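Local coordinates for protein poly-beta-hydroxybuterate polymerase (Cupriavidus necator, PDB 5T6O) that probably acts as an acyltransferase, the deposited chain being the catalytic domain of a class I synthase that makes the polyester polyhydroxybutyrate, at residues P45-Y50 / F118-T123; E189-F194 / T230-P235; L145-L150 / R278-V283; P39-P44 / F73-R78. The protein carries 1 engineered substitution. One frame throughout, in Å; residues are numbered along the deposited sequence.

Contact 1: P45-Y50 / F118-T123; sequences PCINKY and FAVGGT. Engineered in segment 118-123: Ala119 (natural residue Cys).
With chi1 at 71°, Val120 sets its CG1 methyl between its own backbone N and carbonyl carbon, which lays it against Pro45, with 3.6 Å from Val120 CG1 to Pro45 CB. Phe118 instead carries its ring anti to the backbone N, which brings Phe118 CD2 to 3.6 Å from Pro45 CD. The pyrrolidine ring is thus held at two ends, its CB by the valine and its CD by the phenylalanine, the latter side chain crossing it at a slant. Pro45 CD also rests 3.2 Å from Phe118 O, an oxygen that accepts a weak bond from Gly121 N. Gly121 has no side chain, and its CA comes within 4.2 Å of Pro45 CA. Between strand 113-118 and helix 120-134, Ala119, engineered from the natural cysteine, occupies the N-cap with a positive phi of 59°, a sharp turn consistent with the nucleophile elbow of alpha/beta hydrolases. Its CB stands 4.1 Å above the Phe118 ring plane, over the centre. The side-chain contact is apolar, with no polar bond between the segments; Cys46 N, 3.7 Å from Val120 CG1, is buried without a partner, a position, after strand 40-43, consistent with an oxyanion-hole N-H of this fold.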
loop_
_atom_site.group_PDB
_atom_site.type_symbol
_atom_site.label_atom_id
_atom_site.label_comp_id
_atom_site.label_asym_id
_atom_site.label_seq_id
_atom_site.Cartn_x
_atom_site.Cartn_y
_atom_site.Cartn_z
ATOM N N PRO A 45 -23.880 0.838 -17.101
ATOM C CA PRO A 45 -23.074 -0.338 -17.459
ATOM C C PRO A 45 -23.933 -1.435 -18.069
ATOM O O PRO A 45 -25.130 -1.545 -17.790
ATOM C CB PRO A 45 -22.489 -0.789 -16.113
ATOM C CG PRO A 45 -23.491 -0.255 -15.079
ATOM C CD PRO A 45 -23.893 1.081 -15.645
ATOM N N CYS A 46 -23.306 -2.255 -18.910
ATOM C CA CYS A 46 -23.922 -3.503 -19.356
ATOM C C CYS A 46 -23.397 -4.701 -18.576
ATOM O O CYS A 46 -23.766 -5.845 -18.877
ATOM C CB CYS A 46 -23.703 -3.699 -20.857
ATOM S SG CYS A 46 -21.951 -3.635 -21.370
ATOM N N ILE A 47 -22.543 -4.445 -17.590
ATOM C CA ILE A 47 -22.180 -5.394 -16.543
ATOM C C ILE A 47 -23.136 -5.148 -15.379
ATOM O O ILE A 47 -23.131 -4.064 -14.796
ATOM C CB ILE A 47 -20.709 -5.200 -16.140
ATOM C CG1 ILE A 47 -19.810 -5.547 -17.342
ATOM C CG2 ILE A 47 -20.357 -5.998 -14.891
ATOM C CD1 ILE A 47 -18.352 -5.094 -17.196
ATOM N N ASN A 48 -23.963 -6.148 -15.047
ATOM C CA ASN A 48 -25.240 -5.954 -14.352
ATOM C C ASN A 48 -26.145 -4.998 -15.134
ATOM O O ASN A 48 -25.818 -4.599 -16.258
ATOM C CB ASN A 48 -25.056 -5.464 -12.909
ATOM C CG ASN A 48 -24.536 -6.556 -11.991
ATOM O OD1 ASN A 48 -25.065 -7.678 -11.960
ATOM N ND2 ASN A 48 -23.498 -6.242 -11.249
ATOM N N LYS A 49 -27.292 -4.645 -14.569
ATOM C CA LYS A 49 -28.312 -3.912 -15.309
ATOM C C LYS A 49 -28.414 -2.460 -14.857
ATOM O O LYS A 49 -27.848 -2.049 -13.843
ATOM C CB LYS A 49 -29.666 -4.612 -15.169
ATOM C CG LYS A 49 -29.634 -6.004 -15.818
ATOM C CD LYS A 49 -30.837 -6.830 -15.411
ATOM C CE LYS A 49 -30.764 -8.216 -16.056
ATOM N NZ LYS A 49 -32.006 -8.979 -15.732
ATOM N N TYR A 50 -29.185 -1.681 -15.627
ATOM C CA TYR A 50 -29.159 -0.225 -15.470
ATOM C C TYR A 50 -29.703 0.250 -14.133
ATOM O O TYR A 50 -29.362 1.361 -13.704
ATOM C CB TYR A 50 -29.962 0.448 -16.586
ATOM C CG TYR A 50 -31.467 0.458 -16.391
ATOM C CD1 TYR A 50 -32.091 1.435 -15.604
ATOM C CD2 TYR A 50 -32.269 -0.490 -17.014
ATOM C CE1 TYR A 50 -33.456 1.437 -15.425
ATOM C CE2 TYR A 50 -33.637 -0.486 -16.848
ATOM C CZ TYR A 50 -34.224 0.486 -16.055
ATOM O OH TYR A 50 -35.586 0.488 -15.902
ATOM N N PHE A 118 -22.005 5.652 -16.450
ATOM C CA PHE A 118 -21.664 5.105 -15.136
ATOM C C PHE A 118 -20.853 3.835 -15.341
ATOM O O PHE A 118 -21.298 2.929 -16.049
ATOM C CB PHE A 118 -22.921 4.804 -14.309
ATOM C CG PHE A 118 -22.629 4.092 -13.001
ATOM C CD1 PHE A 118 -21.704 4.610 -12.110
ATOM C CD2 PHE A 118 -23.290 2.924 -12.659
ATOM C CE1 PHE A 118 -21.438 3.980 -10.910
ATOM C CE2 PHE A 118 -23.022 2.280 -11.459
ATOM C CZ PHE A 118 -22.097 2.810 -10.581
ATOM N N ALA A 119 -19.662 3.777 -14.742
ATOM C CA ALA A 119 -18.815 2.565 -14.780
ATOM C C ALA A 119 -18.517 2.249 -16.244
ATOM O O ALA A 119 -18.155 3.162 -17.002
ATOM C CB ALA A 119 -19.490 1.451 -14.003
ATOM N N VAL A 120 -18.666 1.001 -16.698
ATOM C CA VAL A 120 -18.319 0.725 -18.090
ATOM C C VAL A 120 -19.215 1.503 -19.057
ATOM O O VAL A 120 -18.806 1.770 -20.191
ATOM C CB VAL A 120 -18.352 -0.793 -18.390
ATOM C CG1 VAL A 120 -19.781 -1.330 -18.409
ATOM C CG2 VAL A 120 -17.652 -1.058 -19.717
ATOM N N GLY A 121 -20.420 1.910 -18.622
ATOM C CA GLY A 121 -21.210 2.829 -19.435
ATOM C C GLY A 121 -20.464 4.113 -19.752
ATOM O O GLY A 121 -20.613 4.673 -20.844
ATOM N N GLY A 122 -19.633 4.581 -18.821
ATOM C CA GLY A 122 -18.856 5.778 -19.080
ATOM C C GLY A 122 -17.743 5.528 -20.073
ATOM O O GLY A 122 -17.435 6.390 -20.907
ATOM N N THR A 123 -17.113 4.350 -19.985
ATOM C CA THR A 123 -16.106 3.970 -20.968
ATOM C C THR A 123 -16.740 3.842 -22.347
ATOM O O THR A 123 -16.205 4.347 -23.340
ATOM C CB THR A 123 -15.445 2.650 -20.557
ATOM O OG1 THR A 123 -15.089 2.699 -19.167
ATOM C CG2 THR A 123 -14.198 2.383 -21.398
#

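Contact 2: E189-F194 / T230-P235; sequences ELANTF and TNLPGP
Ala191 and Leu232 form the tight part of this two-stranded antiparallel sheet: Leu232 CG comes to 3.7 Å from Ala191 CB, on the face that also carries Glu189 and Thr230. Leu232 reaches there because its CG is turned anti to the carbonyl carbon (chi1 -60°). Beneath these side chains two hydrogen-bonded pairs lock the backbones. Glu189 and Leu232 exchange bonds both ways, 2.9 Å from Glu189 N to Leu232 O and 2.8 Å from Leu232 N to Glu189 O. In the other pair, Ala191 N approaches Thr230 O at 2.8 Å but with a bent N-H...O angle of 137°, whereas the return bond from Thr230 N to Ala191 O is straighter and longer at 3.2 Å.

The opposite face is looser. There Leu190, exposed to solvent, runs alongside Asn231 in the same direction, and the closest approach is Leu190 CD2 to Asn231 OD1, 3.6 Å. The asparagine spends its amide nitrogen on Ala389 O and Pro80 O. On the Ala191 face, Glu189 bends its carboxylate away from the partner strand.

Thr230 OG1 bonds to Cys46 O, tying the strand pair to the loop after strand 40-43. Tyr237 of helix 234-246 packs on Glu189 and Leu232, while Phe194, beyond the strand, lies against helix 220-227 and its ring meets that of Phe161 of the second subunit, planes at about 15°.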
loop_
_atom_site.group_PDB
_atom_site.type_symbol
_atom_site.label_atom_id
_atom_site.label_comp_id
_atom_site.label_asym_id
_atom_site.label_seq_id
_atom_site.Cartn_x
_atom_site.Cartn_y
_atom_site.Cartn_z
ATOM N N GLU A 189 -20.689 -14.922 -21.418
ATOM C CA GLU A 189 -20.021 -15.089 -20.137
ATOM C C GLU A 189 -20.764 -14.277 -19.093
ATOM O O GLU A 189 -21.014 -13.082 -19.292
ATOM C CB GLU A 189 -18.554 -14.670 -20.203
ATOM C CG GLU A 189 -17.686 -15.697 -20.885
ATOM C CD GLU A 189 -17.683 -17.035 -20.147
ATOM O OE1 GLU A 189 -18.002 -17.074 -18.926
ATOM O OE2 GLU A 189 -17.357 -18.047 -20.794
ATOM N N LEU A 190 -21.142 -14.942 -18.006
ATOM C CA LEU A 190 -21.789 -14.256 -16.894
ATOM C C LEU A 190 -20.887 -13.161 -16.354
ATOM O O LEU A 190 -19.675 -13.350 -16.213
ATOM C CB LEU A 190 -22.105 -15.243 -15.774
ATOM C CG LEU A 190 -23.269 -16.194 -16.003
ATOM C CD1 LEU A 190 -23.261 -17.263 -14.917
ATOM C CD2 LEU A 190 -24.575 -15.405 -16.003
ATOM N N ALA A 191 -21.492 -12.017 -16.014
ATOM C CA ALA A 191 -20.740 -10.898 -15.456
ATOM C C ALA A 191 -21.532 -10.238 -14.345
ATOM O O ALA A 191 -22.758 -10.131 -14.420
ATOM C CB ALA A 191 -20.414 -9.835 -16.511
ATOM N N ASN A 192 -20.823 -9.787 -13.314
ATOM C CA ASN A 192 -21.415 -8.896 -12.332
ATOM C C ASN A 192 -20.360 -7.878 -11.931
ATOM O O ASN A 192 -19.201 -7.958 -12.339
ATOM C CB ASN A 192 -21.965 -9.672 -11.136
ATOM C CG ASN A 192 -20.911 -10.499 -10.455
ATOM O OD1 ASN A 192 -19.780 -10.068 -10.297
ATOM N ND2 ASN A 192 -21.272 -11.711 -10.072
ATOM N N THR A 193 -20.774 -6.902 -11.127
ATOM C CA THR A 193 -19.921 -5.756 -10.859
ATOM C C THR A 193 -18.898 -6.061 -9.773
ATOM O O THR A 193 -17.697 -5.845 -9.966
ATOM C CB THR A 193 -20.778 -4.555 -10.444
ATOM O OG1 THR A 193 -21.656 -4.207 -11.520
ATOM C CG2 THR A 193 -19.900 -3.360 -10.105
ATOM N N PHE A 194 -19.357 -6.557 -8.624
ATOM C CA PHE A 194 -18.435 -6.703 -7.504
ATOM C C PHE A 194 -17.474 -7.863 -7.690
ATOM O O PHE A 194 -16.401 -7.852 -7.081
ATOM C CB PHE A 194 -19.221 -6.820 -6.199
ATOM C CG PHE A 194 -19.670 -5.484 -5.688
ATOM C CD1 PHE A 194 -20.797 -4.873 -6.209
ATOM C CD2 PHE A 194 -18.912 -4.798 -4.751
ATOM C CE1 PHE A 194 -21.188 -3.620 -5.764
ATOM C CE2 PHE A 194 -19.299 -3.542 -4.296
ATOM C CZ PHE A 194 -20.432 -2.951 -4.810
ATOM N N THR A 230 -25.615 -10.276 -15.846
ATOM C CA THR A 230 -25.798 -10.096 -17.275
ATOM C C THR A 230 -24.761 -10.919 -18.021
ATOM O O THR A 230 -23.690 -11.216 -17.492
ATOM C CB THR A 230 -25.700 -8.625 -17.676
ATOM O OG1 THR A 230 -24.430 -8.096 -17.256
ATOM C CG2 THR A 230 -26.847 -7.841 -17.016
ATOM N N ASN A 231 -25.100 -11.301 -19.246
ATOM C CA ASN A 231 -24.154 -11.990 -20.116
ATOM C C ASN A 231 -23.348 -10.991 -20.923
ATOM O O ASN A 231 -23.885 -9.993 -21.406
ATOM C CB ASN A 231 -24.873 -12.928 -21.080
ATOM C CG ASN A 231 -25.425 -14.154 -20.392
ATOM O OD1 ASN A 231 -24.770 -14.732 -19.520
ATOM N ND2 ASN A 231 -26.643 -14.546 -20.766
ATOM N N LEU A 232 -22.061 -11.293 -21.102
ATOM C CA LEU A 232 -21.230 -10.524 -22.014
ATOM C C LEU A 232 -20.917 -11.378 -23.227
ATOM O O LEU A 232 -20.493 -12.525 -23.058
ATOM C CB LEU A 232 -19.920 -10.093 -21.350
ATOM C CG LEU A 232 -19.987 -9.213 -20.096
ATOM C CD1 LEU A 232 -18.574 -8.870 -19.628
ATOM C CD2 LEU A 232 -20.805 -7.934 -20.374
ATOM N N PRO A 233 -21.102 -10.875 -24.443
ATOM C CA PRO A 233 -20.682 -11.642 -25.623
ATOM C C PRO A 233 -19.174 -11.845 -25.611
ATOM O O PRO A 233 -18.415 -10.982 -25.169
ATOM C CB PRO A 233 -21.124 -10.762 -26.801
ATOM C CG PRO A 233 -22.165 -9.796 -26.175
ATOM C CD PRO A 233 -21.653 -9.554 -24.801
ATOM N N GLY A 234 -18.748 -13.004 -26.108
ATOM C CA GLY A 234 -17.347 -13.376 -26.102
ATOM C C GLY A 234 -16.420 -12.309 -26.654
ATOM O O GLY A 234 -15.487 -11.869 -25.975
ATOM N N PRO A 235 -16.637 -11.883 -27.905
ATOM C CA PRO A 235 -15.704 -10.904 -28.497
ATOM C C PRO A 235 -15.699 -9.575 -27.769
ATOM O O PRO A 235 -14.652 -8.921 -27.680
ATOM C CB PRO A 235 -16.213 -10.759 -29.939
ATOM C CG PRO A 235 -16.878 -12.123 -30.231
ATOM C CD PRO A 235 -17.572 -12.440 -28.907
#

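Contact 3: L145-L150 / R278-V283; sequences LLTTLL and REDHIV. With SO4 (sulfate ion), chain B.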
loop_
_atom_site.group_PDB
_atom_site.type_symbol
_atom_site.label_atom_id
_atom_site.label_comp_id
_atom_site.label_asym_id
_atom_site.label_seq_id
_atom_site.Cartn_x
_atom_site.Cartn_y
_atom_site.Cartn_z
ATOM N N LEU A 145 -19.187 11.713 -16.285
ATOM C CA LEU A 145 -18.576 10.395 -16.111
ATOM C C LEU A 145 -18.634 10.037 -14.632
ATOM O O LEU A 145 -17.848 10.546 -13.835
ATOM C CB LEU A 145 -17.138 10.408 -16.620
ATOM C CG LEU A 145 -16.967 10.675 -18.119
ATOM C CD1 LEU A 145 -15.474 10.630 -18.492
ATOM C CD2 LEU A 145 -17.762 9.655 -18.945
ATOM N N LEU A 146 -19.572 9.167 -14.260
ATOM C CA LEU A 146 -19.659 8.682 -12.892
ATOM C C LEU A 146 -18.850 7.395 -12.772
ATOM O O LEU A 146 -19.149 6.408 -13.458
ATOM C CB LEU A 146 -21.113 8.431 -12.491
ATOM C CG LEU A 146 -22.078 9.610 -12.641
ATOM C CD1 LEU A 146 -23.442 9.208 -12.076
ATOM C CD2 LEU A 146 -21.563 10.861 -11.928
ATOM N N THR A 147 -17.814 7.410 -11.928
ATOM C CA THR A 147 -17.103 6.183 -11.569
ATOM C C THR A 147 -16.640 5.431 -12.819
ATOM O O THR A 147 -16.884 4.235 -12.988
ATOM C CB THR A 147 -18.008 5.316 -10.687
ATOM O OG1 THR A 147 -18.545 6.148 -9.661
ATOM C CG2 THR A 147 -17.248 4.190 -10.021
ATOM N N THR A 148 -15.955 6.147 -13.704
ATOM C CA THR A 148 -15.613 5.632 -15.029
ATOM C C THR A 148 -14.110 5.416 -15.149
ATOM O O THR A 148 -13.325 6.301 -14.808
ATOM C CB THR A 148 -16.084 6.611 -16.105
ATOM O OG1 THR A 148 -17.511 6.685 -16.075
ATOM C CG2 THR A 148 -15.587 6.200 -17.503
ATOM N N LEU A 149 -13.711 4.251 -15.650
ATOM C CA LEU A 149 -12.317 4.018 -16.005
ATOM C C LEU A 149 -12.100 4.405 -17.462
ATOM O O LEU A 149 -12.796 3.906 -18.353
ATOM C CB LEU A 149 -11.934 2.554 -15.782
ATOM C CG LEU A 149 -11.868 2.118 -14.318
ATOM C CD1 LEU A 149 -11.715 0.583 -14.221
ATOM C CD2 LEU A 149 -10.720 2.836 -13.607
ATOM N N LEU A 150 -11.164 5.321 -17.694
ATOM C CA LEU A 150 -10.589 5.552 -19.011
ATOM C C LEU A 150 -9.117 5.167 -19.049
ATOM O O LEU A 150 -8.662 4.492 -19.990
ATOM C CB LEU A 150 -10.755 7.026 -19.415
ATOM C CG LEU A 150 -12.189 7.553 -19.510
ATOM C CD1 LEU A 150 -12.177 9.029 -19.918
ATOM C CD2 LEU A 150 -13.047 6.715 -20.467
ATOM N N ARG A 278 -14.271 7.761 -2.782
ATOM C CA ARG A 278 -12.943 7.660 -2.174
ATOM C C ARG A 278 -12.570 6.227 -1.780
ATOM O O ARG A 278 -11.401 5.833 -1.908
ATOM C CB ARG A 278 -12.848 8.571 -0.957
ATOM C CG ARG A 278 -11.442 8.553 -0.402
ATOM C CD ARG A 278 -11.205 9.688 0.534
ATOM N NE ARG A 278 -9.832 9.653 1.006
ATOM C CZ ARG A 278 -9.384 10.427 1.982
ATOM N NH1 ARG A 278 -10.219 11.284 2.561
ATOM N NH2 ARG A 278 -8.118 10.337 2.376
ATOM N N GLU A 279 -13.516 5.449 -1.249
ATOM C CA GLU A 279 -13.215 4.084 -0.824
ATOM C C GLU A 279 -13.581 3.054 -1.892
ATOM O O GLU A 279 -13.736 1.868 -1.577
ATOM C CB GLU A 279 -13.933 3.741 0.479
ATOM C CG GLU A 279 -13.896 4.827 1.557
ATOM C CD GLU A 279 -12.503 5.264 1.993
ATOM O OE1 GLU A 279 -11.525 4.489 1.872
ATOM O OE2 GLU A 279 -12.396 6.408 2.491
ATOM N N ASP A 280 -13.739 3.488 -3.135
ATOM C CA ASP A 280 -14.111 2.599 -4.232
ATOM C C ASP A 280 -12.884 1.793 -4.642
ATOM O O ASP A 280 -11.876 2.373 -5.051
ATOM C CB ASP A 280 -14.638 3.445 -5.393
ATOM C CG ASP A 280 -15.267 2.625 -6.507
ATOM O OD1 ASP A 280 -15.036 1.401 -6.589
ATOM O OD2 ASP A 280 -15.994 3.241 -7.317
ATOM N N HIS A 281 -12.956 0.466 -4.525
ATOM C CA HIS A 281 -11.850 -0.397 -4.934
ATOM C C HIS A 281 -12.156 -1.173 -6.201
ATOM O O HIS A 281 -11.357 -2.014 -6.616
ATOM C CB HIS A 281 -11.477 -1.337 -3.795
ATOM C CG HIS A 281 -11.018 -0.599 -2.581
ATOM N ND1 HIS A 281 -9.917 0.232 -2.598
ATOM C CD2 HIS A 281 -11.544 -0.506 -1.339
ATOM C CE1 HIS A 281 -9.765 0.781 -1.407
ATOM N NE2 HIS A 281 -10.738 0.348 -0.623
ATOM N N ILE A 282 -13.293 -0.900 -6.821
ATOM C CA ILE A 282 -13.603 -1.406 -8.152
ATOM C C ILE A 282 -13.147 -0.423 -9.220
ATOM O O ILE A 282 -12.509 -0.801 -10.207
ATOM C CB ILE A 282 -15.116 -1.701 -8.231
ATOM C CG1 ILE A 282 -15.455 -2.860 -7.293
ATOM C CG2 ILE A 282 -15.544 -2.021 -9.647
ATOM C CD1 ILE A 282 -16.921 -3.131 -7.177
ATOM N N VAL A 283 -13.442 0.855 -9.009
ATOM C CA VAL A 283 -12.891 1.962 -9.783
ATOM C C VAL A 283 -12.144 2.849 -8.788
ATOM O O VAL A 283 -12.763 3.736 -8.184
ATOM C CB VAL A 283 -14.001 2.735 -10.519
ATOM C CG1 VAL A 283 -13.439 3.915 -11.299
ATOM C CG2 VAL A 283 -14.798 1.809 -11.453
HETATM S S SO4 B . -6.627 7.976 0.026
HETATM O O1 SO4 B . -6.361 9.220 0.745
HETATM O O2 SO4 B . -5.830 6.912 0.636
HETATM O O3 SO4 B . -8.044 7.628 0.133
HETATM O O4 SO4 B . -6.249 8.140 -1.380
HETATM O O HOH W 1 -18.189 4.992 -6.953
#
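Thr147 and Val283 bring two loops together at 6.2 Å between their CA atoms, Thr147 having left strand 140-146 in a left-handed backbone conformation with phi 53° and psi 52°. Its CG2 methyl, anti to the backbone N, is the branch that does the touching: Thr147 CG2 lies 3.6 Å from Val283 CB and also meets the Asp280 carboxylate. Val283 turns its CG1 methyl to Leu149, and the two side chains slide past each other in opposite directions with 3.7 Å from Leu149 CD2 to Val283 CG1. The hydroxyl of Thr147 reaches the same carboxylate through a water, which accepts from Thr147 OG1 and donates to Asp280 OD2 at 2.8 Å.

Asp280 follows strand 272-277, the place where alpha/beta hydrolases commonly carry the acid of their triad, and its OD2 is hydrogen-bonded to His308 ND1, consistent with that role. The other oxygen is fixed by its own loop in an Asx turn, extended to an Asx motif by Val283 N: Asp280 OD1 takes Ile282 N and Val283 N, each at 2.9 Å, both from one face of the carboxylate and the second well above its plane.

At the outer end Arg278 stretches its chain to a sulfate ion, probably from the crystallisation liquor. The sulfate lies at the guanidinium edge, 2.8 Å from Arg278 NE to sulfate O3, and also bonds Trp285 NE1.

Contact 4: P39-P44 / F73-R78; sequences PLLMVP and FLVSWR
Leu41 and Phe73 pair in parallel, in strands 40-43 and 73-77, which lie 4.5 Å apart at their axes as the two strands of a beta-alpha-beta unit whose helix is 61-67, within the central sheet of an alpha/beta hydrolase fold. Backbone bonds come first. Leu40 O accepts from Phe73 N, Phe73 O from Met42 N, and Met42 O from Val75 N, in the staggered pattern of parallel strands. The CA-H groups of Leu41 and Leu74 add weaker contacts to Phe73 O and Met42 O respectively.

Apolar packing fills both faces. On the face of Leu41 and Phe73 the two side chains cross at about a right angle, Leu41 CD1 lying 3.8 Å from Phe73 CB and also reaching Val75. Leu41 manages this because its CG is anti to the backbone N (chi1 167°). The rim of the Phe73 ring is met in plane by Pro39 CB, 3.7 Å from Phe73 CE2. On the face of Met42 and Leu74, Leu74 CG is met by Pro44 CG at 3.9 Å. Pro44 also presses its CD to 3.1 Å from Val75 O, a buried oxygen that has no polar partner.

Tryptophan supplies the polar side-chain bond. Val75 CG1 sits over the centre of the Trp77 ring, and Val43 CG1 approaches it obliquely. Trp77 NE1 donates to Pro44 O at 2.8 Å, in its own ring plane but 48° out of the plane of the carbonyl.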
loop_
_atom_site.group_PDB
_atom_site.type_symbol
_atom_site.label_atom_id
_atom_site.label_comp_id
_atom_site.label_asym_id
_atom_site.label_seq_id
_atom_site.Cartn_x
_atom_site.Cartn_y
_atom_site.Cartn_z
ATOM N N PRO A 39 -32.075 17.490 -23.006
ATOM C CA PRO A 39 -32.289 16.325 -22.147
ATOM C C PRO A 39 -30.961 15.698 -21.742
ATOM O O PRO A 39 -29.897 16.036 -22.263
ATOM C CB PRO A 39 -33.088 15.382 -23.050
ATOM C CG PRO A 39 -32.535 15.666 -24.415
ATOM C CD PRO A 39 -32.257 17.165 -24.434
ATOM N N LEU A 40 -31.045 14.735 -20.819
ATOM C CA LEU A 40 -29.886 13.957 -20.386
ATOM C C LEU A 40 -30.069 12.503 -20.800
ATOM O O LEU A 40 -31.070 11.877 -20.433
ATOM C CB LEU A 40 -29.692 14.044 -18.870
ATOM C CG LEU A 40 -28.585 13.150 -18.304
ATOM C CD1 LEU A 40 -27.216 13.676 -18.738
ATOM C CD2 LEU A 40 -28.687 13.096 -16.774
ATOM N N LEU A 41 -29.097 11.962 -21.541
ATOM C CA LEU A 41 -29.088 10.546 -21.910
ATOM C C LEU A 41 -28.124 9.808 -20.988
ATOM O O LEU A 41 -26.923 10.098 -20.974
ATOM C CB LEU A 41 -28.693 10.347 -23.378
ATOM C CG LEU A 41 -28.364 8.896 -23.760
ATOM C CD1 LEU A 41 -29.628 8.022 -23.744
ATOM C CD2 LEU A 41 -27.679 8.832 -25.139
ATOM N N MET A 42 -28.652 8.861 -20.218
ATOM C CA MET A 42 -27.839 8.048 -19.325
ATOM C C MET A 42 -27.442 6.743 -20.003
ATOM O O MET A 42 -28.303 6.023 -20.529
ATOM C CB MET A 42 -28.595 7.747 -18.038
ATOM C CG MET A 42 -28.942 8.965 -17.217
ATOM S SD MET A 42 -29.498 8.390 -15.602
ATOM C CE MET A 42 -29.851 9.956 -14.809
ATOM N N VAL A 43 -26.143 6.436 -19.969
ATOM C CA VAL A 43 -25.613 5.167 -20.472
ATOM C C VAL A 43 -25.088 4.371 -19.283
ATOM O O VAL A 43 -23.973 4.620 -18.798
ATOM C CB VAL A 43 -24.518 5.380 -21.530
ATOM C CG1 VAL A 43 -23.994 4.012 -22.048
ATOM C CG2 VAL A 43 -25.062 6.230 -22.690
ATOM N N PRO A 44 -25.870 3.431 -18.774
ATOM C CA PRO A 44 -25.453 2.637 -17.627
ATOM C C PRO A 44 -24.511 1.525 -18.051
ATOM O O PRO A 44 -24.343 1.265 -19.250
ATOM C CB PRO A 44 -26.778 2.066 -17.093
ATOM C CG PRO A 44 -27.877 2.710 -17.952
ATOM C CD PRO A 44 -27.225 3.090 -19.223
ATOM N N PHE A 73 -33.432 10.324 -20.729
ATOM C CA PHE A 73 -33.460 9.108 -21.532
ATOM C C PHE A 73 -32.427 8.144 -20.967
ATOM O O PHE A 73 -31.448 8.573 -20.343
ATOM C CB PHE A 73 -33.124 9.387 -22.997
ATOM C CG PHE A 73 -34.124 10.257 -23.713
ATOM C CD1 PHE A 73 -35.180 9.687 -24.415
ATOM C CD2 PHE A 73 -33.956 11.631 -23.759
ATOM C CE1 PHE A 73 -36.078 10.482 -25.120
ATOM C CE2 PHE A 73 -34.862 12.442 -24.455
ATOM C CZ PHE A 73 -35.924 11.859 -25.139
ATOM N N LEU A 74 -32.641 6.845 -21.167
ATOM C CA LEU A 74 -31.727 5.881 -20.564
ATOM C C LEU A 74 -31.619 4.637 -21.431
ATOM O O LEU A 74 -32.614 4.141 -21.967
ATOM C CB LEU A 74 -32.168 5.508 -19.133
ATOM C CG LEU A 74 -31.369 4.450 -18.362
ATOM C CD1 LEU A 74 -31.385 4.778 -16.864
ATOM C CD2 LEU A 74 -31.950 3.036 -18.599
ATOM N N VAL A 75 -30.400 4.127 -21.535
ATOM C CA VAL A 75 -30.113 2.901 -22.272
ATOM C C VAL A 75 -30.322 1.699 -21.352
ATOM O O VAL A 75 -29.574 1.509 -20.393
ATOM C CB VAL A 75 -28.680 2.929 -22.812
ATOM C CG1 VAL A 75 -28.316 1.590 -23.429
ATOM C CG2 VAL A 75 -28.520 4.072 -23.804
ATOM N N SER A 76 -31.333 0.872 -21.652
ATOM C CA SER A 76 -31.545 -0.395 -20.956
ATOM C C SER A 76 -31.042 -1.513 -21.862
ATOM O O SER A 76 -31.668 -1.819 -22.881
ATOM C CB SER A 76 -33.020 -0.591 -20.605
ATOM O OG SER A 76 -33.226 -1.856 -20.016
ATOM N N TRP A 77 -29.918 -2.122 -21.487
ATOM C CA TRP A 77 -29.242 -3.063 -22.372
ATOM C C TRP A 77 -30.005 -4.374 -22.479
ATOM O O TRP A 77 -30.565 -4.875 -21.497
ATOM C CB TRP A 77 -27.841 -3.367 -21.849
ATOM C CG TRP A 77 -26.933 -2.178 -21.786
ATOM C CD1 TRP A 77 -26.694 -1.368 -20.716
ATOM C CD2 TRP A 77 -26.122 -1.699 -22.847
ATOM N NE1 TRP A 77 -25.773 -0.401 -21.052
ATOM C CE2 TRP A 77 -25.404 -0.586 -22.359
ATOM C CE3 TRP A 77 -25.928 -2.107 -24.171
ATOM C CZ2 TRP A 77 -24.507 0.129 -23.153
ATOM C CZ3 TRP A 77 -25.027 -1.400 -24.956
ATOM C CH2 TRP A 77 -24.337 -0.295 -24.448
ATOM N N ARG A 78 -29.996 -4.940 -23.680
ATOM C CA ARG A 78 -30.405 -6.327 -23.849
ATOM C C ARG A 78 -29.516 -7.225 -22.994
ATOM O O ARG A 78 -28.328 -6.952 -22.817
ATOM C CB ARG A 78 -30.287 -6.717 -25.324
ATOM C CG ARG A 78 -30.668 -8.157 -25.638
ATOM C CD ARG A 78 -32.069 -8.224 -26.160
ATOM N NE ARG A 78 -32.405 -9.581 -26.582
ATOM C CZ ARG A 78 -32.168 -10.070 -27.799
ATOM N NH1 ARG A 78 -31.583 -9.315 -28.723
ATOM N NH2 ARG A 78 -32.518 -11.322 -28.093
#

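In the fold
Contacts 1, 3 and 4 are built around one mixed sheet, in which strands 72-77, 40-43, 113-118, 140-146 and 272-277 run side by side; contact 2 forms a separate small sheet. Contact 1 is the meeting point, its centre about 10 Å from that of contact 4 and about 11 Å from those of contacts 2 and 3, whereas contacts 2, 3 and 4 lie about 19 Å apart. Along the chain, contact 4 interleaves with contact 1, and both close before 145-150 begins; contact 2 falls between the halves of contact 3. Strand-end loops carry Ala119 (engineered from cysteine) and Asp280, consistent with an active site; contacts 2 and 3 also touch the second subunit.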